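Local coordinates for protein UL37 (Suid herpesvirus 1, PDB 4K70) that is an inner tegument protein that probably helps control the intracellular trafficking of herpesvirus particles, represented here by its N-terminal half, at residues V198-M201 with Q202-G205; E233-A236 with E237-A241. One frame throughout, in Å; residues are numbered along the deposited sequence.

Interaction 1: V198-M201 with Q202-G205; sequences VRQM and QNEG. With NA (sodium ion), chain N; NA (sodium ion), chain T.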
ATOM      1  N   VAL A 198     -11.590   2.409 -16.998  1.00 27.88           N
ATOM      2  CA  VAL A 198     -11.990   1.500 -18.064  1.00 27.80           C
ATOM      3  C   VAL A 198     -13.488   1.238 -18.031  1.00 26.64           C
ATOM      4  O   VAL A 198     -14.144   1.236 -19.069  1.00 28.21           O
ATOM      5  CB  VAL A 198     -11.213   0.161 -18.010  1.00 27.97           C
ATOM      6  CG1 VAL A 198     -11.695  -0.785 -19.107  1.00 30.90           C
ATOM      7  CG2 VAL A 198      -9.725   0.414 -18.153  1.00 28.80           C
ATOM      8  N   ARG A 199     -14.041   1.028 -16.840  1.00 25.91           N
ATOM      9  CA  ARG A 199     -15.476   0.815 -16.747  1.00 30.46           C
ATOM     10  C   ARG A 199     -16.289   1.968 -17.327  1.00 30.64           C
ATOM     11  O   ARG A 199     -17.317   1.736 -17.966  1.00 32.91           O
ATOM     12  CB  ARG A 199     -15.893   0.503 -15.314  1.00 31.26           C
ATOM     13  CG  ARG A 199     -15.445  -0.882 -14.919  1.00 37.83           C
ATOM     14  CD  ARG A 199     -16.228  -1.464 -13.766  1.00 44.43           C
ATOM     15  NE  ARG A 199     -15.855  -2.866 -13.589  1.00 49.27           N
ATOM     16  CZ  ARG A 199     -16.219  -3.617 -12.553  1.00 49.96           C
ATOM     17  NH1 ARG A 199     -16.971  -3.099 -11.590  1.00 51.99           N
ATOM     18  NH2 ARG A 199     -15.826  -4.885 -12.483  1.00 51.79           N
ATOM     19  N   GLN A 200     -15.825   3.201 -17.126  1.00 31.81           N
ATOM     20  CA  GLN A 200     -16.509   4.374 -17.681  1.00 26.97           C
ATOM     21  C   GLN A 200     -16.328   4.460 -19.193  1.00 27.58           C
ATOM     22  O   GLN A 200     -17.263   4.780 -19.920  1.00 28.92           O
ATOM     23  CB  GLN A 200     -15.995   5.664 -17.034  1.00 29.54           C
ATOM     24  CG  GLN A 200     -16.268   5.764 -15.536  1.00 31.85           C
ATOM     25  CD  GLN A 200     -17.748   5.724 -15.218  1.00 35.25           C
ATOM     26  OE1 GLN A 200     -18.413   4.711 -15.421  1.00 43.51           O
ATOM     27  NE2 GLN A 200     -18.273   6.836 -14.722  1.00 42.82           N
ATOM     28  N   MET A 201     -15.114   4.193 -19.664  1.00 25.15           N
ATOM     29  CA  MET A 201     -14.858   4.187 -21.097  1.00 29.43           C
ATOM     30  C   MET A 201     -15.762   3.184 -21.824  1.00 32.52           C
ATOM     31  O   MET A 201     -16.170   3.409 -22.960  1.00 30.23           O
ATOM     32  CB  MET A 201     -13.396   3.865 -21.379  1.00 27.30           C
ATOM     33  CG  MET A 201     -13.053   3.790 -22.856  1.00 31.70           C
ATOM     34  SD  MET A 201     -11.298   3.457 -23.154  1.00 29.69           S
ATOM     35  CE  MET A 201     -11.132   1.764 -22.572  1.00 28.29           C
ATOM     36  N   GLN A 202     -16.073   2.082 -21.156  1.00 30.13           N
ATOM     37  CA  GLN A 202     -16.846   1.001 -21.764  1.00 35.01           C
ATOM     38  C   GLN A 202     -18.315   1.048 -21.354  1.00 36.66           C
ATOM     39  O   GLN A 202     -19.078   0.111 -21.613  1.00 37.56           O
ATOM     40  CB  GLN A 202     -16.215  -0.348 -21.401  1.00 30.02           C
ATOM     41  CG  GLN A 202     -14.788  -0.438 -21.905  1.00 32.74           C
ATOM     42  CD  GLN A 202     -14.076  -1.744 -21.578  1.00 35.57           C
ATOM     43  OE1 GLN A 202     -14.470  -2.491 -20.682  1.00 31.61           O
ATOM     44  NE2 GLN A 202     -12.998  -2.007 -22.303  1.00 38.60           N
ATOM     45  N   ASN A 203     -18.704   2.148 -20.717  1.00 31.75           N
ATOM     46  CA  ASN A 203     -20.066   2.314 -20.241  1.00 33.53           C
ATOM     47  C   ASN A 203     -20.980   2.872 -21.338  1.00 37.94           C
ATOM     48  O   ASN A 203     -20.960   4.076 -21.634  1.00 35.13           O
ATOM     49  CB  ASN A 203     -20.076   3.205 -18.998  1.00 32.81           C
ATOM     50  CG  ASN A 203     -21.444   3.300 -18.360  1.00 34.98           C
ATOM     51  OD1 ASN A 203     -22.449   2.931 -18.966  1.00 37.51           O
ATOM     52  ND2 ASN A 203     -21.494   3.815 -17.136  1.00 33.81           N
ATOM     53  N   GLU A 204     -21.795   1.985 -21.909  1.00 35.04           N
ATOM     54  CA  GLU A 204     -22.622   2.288 -23.074  1.00 36.41           C
ATOM     55  C   GLU A 204     -23.721   3.284 -22.769  1.00 36.57           C
ATOM     56  O   GLU A 204     -24.383   3.781 -23.680  1.00 38.48           O
ATOM     57  CB  GLU A 204     -23.256   1.006 -23.632  1.00 41.01           C
ATOM     58  CG  GLU A 204     -22.265  -0.016 -24.168  1.00 43.91           C
ATOM     59  CD  GLU A 204     -21.680   0.371 -25.517  1.00 52.91           C
ATOM     60  OE1 GLU A 204     -22.134   1.375 -26.114  1.00 53.04           O
ATOM     61  OE2 GLU A 204     -20.758  -0.333 -25.984  1.00 59.22           O
ATOM     62  N   GLY A 205     -23.928   3.561 -21.486  1.00 35.79           N
ATOM     63  CA  GLY A 205     -24.924   4.528 -21.061  1.00 35.53           C
ATOM     64  C   GLY A 205     -24.333   5.921 -20.929  1.00 35.62           C
ATOM     65  O   GLY A 205     -25.009   6.865 -20.532  1.00 39.93           O
TER
HETATM   66 NA    NA N1013     -24.399   4.036 -26.022  1.00 60.78          NA
HETATM   67 NA    NA T1018     -19.490   8.448 -15.673  1.00 47.21          NA
HETATM   68  O   HOH W   1     -21.493   9.151 -14.409  1.00 38.94           O
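Val198 meets Gln202 one helical turn on, and the two side chains run side by side in the same direction. Val198 CG1 lies 3.6 Å from Gln202 CD, against the amide, whose NE2 is hydrogen-bonded to Gln234 OE1. That methyl is placed by a first torsion of 178°, opposite the backbone N, while the Gln202 chain extends beyond CG past it. Along the backbone, Gln202 N donates to Val198 O (3.0 Å), a bond bent to 140° at the hydrogen. The CB of Arg199 points away from 202-205, and its side chain shares a sodium site with Val153, but Arg199 O touches Asn203 CB at 3.3 Å. The next bond starts from Gln200: Asn203 N donates to Gln200 O (3.1 Å), approaching from above the carbonyl plane, 73° out of it. The Gln200 amide reaches another sodium ion. Met201 packs on helices 208-223 and 229-240, its O accepting from Arg211. Beyond the helix, Asn203 OD1 accepts from Gly205 N (3.0 Å) in an Asx turn, and Glu204 O binds a further sodium ion at 2.4 Å. The change from i+4 to i+3 bonding marks the end of helix 191-201, after which the Asn203 carboxamide supplies Gly205 N with an acceptor.

Interaction 2: E233-A236 with E237-A241; sequences EQFA and EAARA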
ATOM      1  N   GLU A 233      -8.581   1.485 -30.316  1.00 36.34           N
ATOM      2  CA  GLU A 233      -9.858   1.259 -30.995  1.00 36.70           C
ATOM      3  C   GLU A 233     -11.020   1.871 -30.232  1.00 35.74           C
ATOM      4  O   GLU A 233     -11.994   2.349 -30.817  1.00 36.32           O
ATOM      5  CB  GLU A 233     -10.146  -0.236 -31.133  1.00 40.32           C
ATOM      6  CG  GLU A 233      -9.109  -1.024 -31.895  1.00 49.18           C
ATOM      7  CD  GLU A 233      -9.376  -2.513 -31.806  1.00 58.37           C
ATOM      8  OE1 GLU A 233      -8.452  -3.310 -32.085  1.00 63.95           O
ATOM      9  OE2 GLU A 233     -10.516  -2.879 -31.445  1.00 59.56           O
ATOM     10  N   GLN A 234     -10.945   1.823 -28.915  1.00 33.33           N
ATOM     11  CA  GLN A 234     -12.066   2.289 -28.123  1.00 34.32           C
ATOM     12  C   GLN A 234     -12.127   3.809 -28.091  1.00 30.19           C
ATOM     13  O   GLN A 234     -13.208   4.382 -28.101  1.00 35.82           O
ATOM     14  CB  GLN A 234     -12.026   1.705 -26.718  1.00 33.09           C
ATOM     15  CG  GLN A 234     -12.677   0.345 -26.620  1.00 39.29           C
ATOM     16  CD  GLN A 234     -12.479  -0.281 -25.260  1.00 40.16           C
ATOM     17  OE1 GLN A 234     -13.439  -0.623 -24.578  1.00 44.63           O
ATOM     18  NE2 GLN A 234     -11.223  -0.435 -24.858  1.00 42.89           N
ATOM     19  N   PHE A 235     -10.975   4.465 -28.062  1.00 32.33           N
ATOM     20  CA  PHE A 235     -10.992   5.915 -28.196  1.00 31.59           C
ATOM     21  C   PHE A 235     -11.526   6.351 -29.560  1.00 33.88           C
ATOM     22  O   PHE A 235     -12.358   7.257 -29.649  1.00 34.58           O
ATOM     23  CB  PHE A 235      -9.622   6.535 -27.972  1.00 27.93           C
ATOM     24  CG  PHE A 235      -9.591   8.004 -28.283  1.00 28.04           C
ATOM     25  CD1 PHE A 235     -10.112   8.921 -27.389  1.00 26.85           C
ATOM     26  CD2 PHE A 235      -9.071   8.463 -29.486  1.00 31.95           C
ATOM     27  CE1 PHE A 235     -10.102  10.279 -27.682  1.00 29.97           C
ATOM     28  CE2 PHE A 235      -9.060   9.813 -29.783  1.00 31.30           C
ATOM     29  CZ  PHE A 235      -9.573  10.722 -28.878  1.00 31.51           C
ATOM     30  N   ALA A 236     -11.038   5.711 -30.620  1.00 36.18           N
ATOM     31  CA  ALA A 236     -11.421   6.070 -31.983  1.00 36.26           C
ATOM     32  C   ALA A 236     -12.928   5.964 -32.216  1.00 35.12           C
ATOM     33  O   ALA A 236     -13.536   6.849 -32.810  1.00 39.82           O
ATOM     34  CB  ALA A 236     -10.655   5.220 -32.990  1.00 40.08           C
ATOM     35  N   GLU A 237     -13.530   4.889 -31.724  1.00 34.76           N
ATOM     36  CA  GLU A 237     -14.956   4.670 -31.889  1.00 34.73           C
ATOM     37  C   GLU A 237     -15.744   5.776 -31.191  1.00 38.19           C
ATOM     38  O   GLU A 237     -16.751   6.275 -31.710  1.00 36.23           O
ATOM     39  CB  GLU A 237     -15.342   3.303 -31.312  1.00 39.81           C
ATOM     40  CG  GLU A 237     -16.839   3.100 -31.135  1.00 43.44           C
ATOM     41  CD  GLU A 237     -17.173   1.756 -30.505  1.00 53.49           C
ATOM     42  OE1 GLU A 237     -16.515   0.755 -30.857  1.00 56.61           O
ATOM     43  OE2 GLU A 237     -18.091   1.701 -29.656  1.00 56.31           O
ATOM     44  N   ALA A 238     -15.283   6.162 -30.009  1.00 35.21           N
ATOM     45  CA  ALA A 238     -15.995   7.171 -29.236  1.00 33.12           C
ATOM     46  C   ALA A 238     -15.771   8.537 -29.859  1.00 31.77           C
ATOM     47  O   ALA A 238     -16.704   9.337 -29.967  1.00 32.57           O
ATOM     48  CB  ALA A 238     -15.554   7.152 -27.783  1.00 31.09           C
ATOM     49  N   ALA A 239     -14.533   8.793 -30.278  1.00 33.80           N
ATOM     50  CA  ALA A 239     -14.179  10.060 -30.905  1.00 31.24           C
ATOM     51  C   ALA A 239     -15.038  10.289 -32.140  1.00 35.11           C
ATOM     52  O   ALA A 239     -15.589  11.371 -32.338  1.00 33.74           O
ATOM     53  CB  ALA A 239     -12.697  10.093 -31.268  1.00 28.75           C
ATOM     54  N   ARG A 240     -15.172   9.254 -32.957  1.00 32.90           N
ATOM     55  CA  ARG A 240     -15.973   9.349 -34.166  1.00 35.40           C
ATOM     56  C   ARG A 240     -17.454   9.658 -33.892  1.00 37.57           C
ATOM     57  O   ARG A 240     -18.162  10.152 -34.769  1.00 40.01           O
ATOM     58  CB  ARG A 240     -15.852   8.060 -34.968  1.00 39.84           C
ATOM     59  CG  ARG A 240     -16.527   8.131 -36.316  1.00 50.26           C
ATOM     60  CD  ARG A 240     -16.738   6.742 -36.876  1.00 51.04           C
ATOM     61  NE  ARG A 240     -15.525   6.226 -37.492  1.00 53.16           N
ATOM     62  CZ  ARG A 240     -15.320   6.181 -38.802  1.00 49.06           C
ATOM     63  NH1 ARG A 240     -16.252   6.617 -39.644  1.00 45.30           N
ATOM     64  NH2 ARG A 240     -14.186   5.693 -39.270  1.00 44.86           N
ATOM     65  N   ALA A 241     -17.931   9.374 -32.684  1.00 32.93           N
ATOM     66  CA  ALA A 241     -19.342   9.587 -32.380  1.00 30.75           C
ATOM     67  C   ALA A 241     -19.600  10.869 -31.607  1.00 31.12           C
ATOM     68  O   ALA A 241     -20.733  11.153 -31.242  1.00 36.38           O
ATOM     69  CB  ALA A 241     -19.918   8.400 -31.629  1.00 30.95           C
TER
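The Phe235 ring carries the CB of Ala239 over one face, 4.2 Å from the ring centroid and 21° off its normal, a CH-pi contact offset toward the rim. The nearest ring atom is Phe235 CE2, 3.9 Å from Ala239 CB. With CG opposite the backbone N (chi1 173°), the ring lies alongside the following turn; it also touches Ala212, Ala215 and Leu216 of helix 208-223 and Ala268 and Leu269 of helix 260-271. Leu269 touches Ala239 as well, so methyl and ring lie on the same apolar side of the helix. Along the backbone, Ala239 N donates to Phe235 O (2.7 Å), linking the same two residues through the backbone. Flanking it are the bonds from Glu237 N to Glu233 O and from Arg240 N to Ala236 O, whereas Ala238 N to Gln234 O is weak at 3.3 Å. Glu237 and Arg240 put only their CB atoms against the preceding turn, near Glu233 O and Ala236 O; both residues are exposed. Successive i to i+4 bonds, with one apolar side facing neighbouring helices and charged residues on the solvent side, make this an amphipathic alpha-helix packed in an all-helical fold.

In the fold
Interactions 1 and 2 follow one another along the chain and lie 12 Å apart, centre to centre, joined by a direct contact. Gln202 NE2 approaches Gln234 OE1 at 2.7 Å, a probable hydrogen bond, and Met201 CE packs against Gln234 NE2 at 3.2 Å; thus the chain leaving helix 191-201 is tied to the side of helix 229-240. Helix 208-223, which follows interaction 1 in the sequence, serves both: its Ala215 is touched by Met201 and by Phe235. Sodium ions lie next to Arg199, Gln200 and Glu204, and the side chain of Glu237 lies about 8 Å from the sodium ion bound by Glu204 O. Both contacts are away from the calcium sites of the protein.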